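Long-range contact in attaching and effacing protein, pathogenesis factor (Escherichia coli, PDB 4E9L), which probably acts as an adhesin of the intimin/invasin family, built in this part from a row of immunoglobulin-like domains: residues P103-T108 and V185-D190. Sequence-based numbering, arbitrary orientation.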
# COMPACT_ATOMS: atom_id res chain seq x y z
N PRO A 103 -0.30 -10.44 27.16
CA PRO A 103 0.26 -11.79 26.95
C PRO A 103 0.19 -12.05 25.44
O PRO A 103 -0.56 -11.37 24.71
CB PRO A 103 -0.73 -12.68 27.71
CG PRO A 103 -2.05 -11.99 27.54
CD PRO A 103 -1.68 -10.53 27.70
N VAL A 104 0.99 -12.99 24.95
CA VAL A 104 1.04 -13.30 23.52
C VAL A 104 0.12 -14.48 23.25
O VAL A 104 -0.01 -15.38 24.09
CB VAL A 104 2.52 -13.60 23.10
CG1 VAL A 104 2.65 -13.91 21.60
CG2 VAL A 104 3.44 -12.43 23.47
N VAL A 105 -0.49 -14.50 22.05
CA VAL A 105 -1.31 -15.64 21.59
C VAL A 105 -0.52 -16.92 21.77
O VAL A 105 0.72 -16.93 21.59
CB VAL A 105 -1.79 -15.50 20.11
CG1 VAL A 105 -2.81 -14.40 19.97
CG2 VAL A 105 -0.62 -15.29 19.13
N GLY A 106 -1.22 -17.98 22.20
CA GLY A 106 -0.61 -19.28 22.44
C GLY A 106 0.13 -19.36 23.75
O GLY A 106 0.61 -20.44 24.12
N GLY A 107 0.21 -18.25 24.47
CA GLY A 107 0.87 -18.23 25.76
C GLY A 107 -0.09 -18.49 26.90
O GLY A 107 -1.10 -19.21 26.77
N THR A 108 0.20 -17.90 28.04
CA THR A 108 -0.64 -18.04 29.22
C THR A 108 -0.82 -16.71 29.94
O THR A 108 0.01 -15.81 29.80
CB THR A 108 -0.09 -19.17 30.14
OG1 THR A 108 -1.01 -19.40 31.20
CG2 THR A 108 1.28 -18.85 30.72
N VAL A 185 -7.63 -7.50 29.14
CA VAL A 185 -6.28 -7.40 28.56
C VAL A 185 -6.38 -7.49 27.05
O VAL A 185 -7.38 -7.98 26.51
CB VAL A 185 -5.22 -8.41 29.11
CG1 VAL A 185 -4.92 -8.17 30.58
CG2 VAL A 185 -5.61 -9.86 28.84
N THR A 186 -5.31 -7.05 26.38
CA THR A 186 -5.15 -7.19 24.94
C THR A 186 -4.18 -8.34 24.79
O THR A 186 -3.08 -8.30 25.33
CB THR A 186 -4.56 -5.91 24.31
OG1 THR A 186 -5.43 -4.82 24.60
CG2 THR A 186 -4.37 -6.05 22.79
N VAL A 187 -4.62 -9.39 24.10
CA VAL A 187 -3.76 -10.53 23.81
C VAL A 187 -3.11 -10.14 22.47
O VAL A 187 -3.81 -9.88 21.50
CB VAL A 187 -4.52 -11.88 23.75
CG1 VAL A 187 -3.58 -13.02 23.41
CG2 VAL A 187 -5.26 -12.15 25.07
N VAL A 188 -1.78 -10.01 22.45
CA VAL A 188 -1.04 -9.53 21.28
C VAL A 188 -0.66 -10.65 20.32
O VAL A 188 -0.49 -11.80 20.72
CB VAL A 188 0.17 -8.61 21.62
CG1 VAL A 188 -0.28 -7.38 22.40
CG2 VAL A 188 1.30 -9.36 22.34
N ALA A 189 -0.50 -10.29 19.06
CA ALA A 189 -0.05 -11.22 18.01
C ALA A 189 1.40 -11.67 18.31
O ALA A 189 2.13 -11.00 19.05
CB ALA A 189 -0.13 -10.53 16.66
N ASP A 190 1.81 -12.81 17.77
CA ASP A 190 3.18 -13.29 17.94
C ASP A 190 4.15 -12.49 17.01
O ASP A 190 3.74 -11.47 16.42
CB ASP A 190 3.23 -14.82 17.69
CG ASP A 190 4.28 -15.57 18.49
OD1 ASP A 190 5.32 -14.96 18.84
OD2 ASP A 190 4.11 -16.78 18.69
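A parallel beta bridge at one end of a bacterial immunoglobulin-like domain joins Val-104 to Val-188. The first lies in the loop linking strands 95-99 and 108-114, the second just beyond strand 183-187. The pairing resembles that of the A' and G strands in many immunoglobulin folds. A comparable parallel pair, 205-207 with 278-290, occurs in the next domain. Two backbone hydrogen bonds make the bridge. Val-188 N donates to Pro-103 O at 2.9 Å, and Val-105 N donates to Val-188 O at 3.0 Å. Both are fairly straight, with N-H...O angles of 158° and 161°. Val-188 thus uses both its N-H and its C=O on the residues flanking Val-104. The Val-187 CA-H also approaches Pro-103 O.

The side chains pack along this pairing. The Pro-103 ring sets CD 4.1 Å from Val-185 CG2, while its CG meets Val-187 CG2. The other Val-187 methyl, CG1, lies 3.8 Å from Val-105 CG1, in the buried part of the contact. Val-104 and Val-188 are partly exposed and touch through their CG2 methyls at 3.9 Å. Val-187 also pairs by backbone with Gly-165, on the neighbouring strand 165-173.

The type II turn from Val-104 to Gly-107 starts at the bridged residue itself and reverses the chain. Gly-107 N donates to Val-104 O, and Gly-106 has the positive phi (79°) that suits this turn. Asp-190 N bonds Asp-220 OD2, a link to a loop of the following domain. Val-105 also touches Asp-220. With Val-104 CG1 anti to the backbone N, this methyl points along the pair to Asp-190, 3.7 Å from its CA.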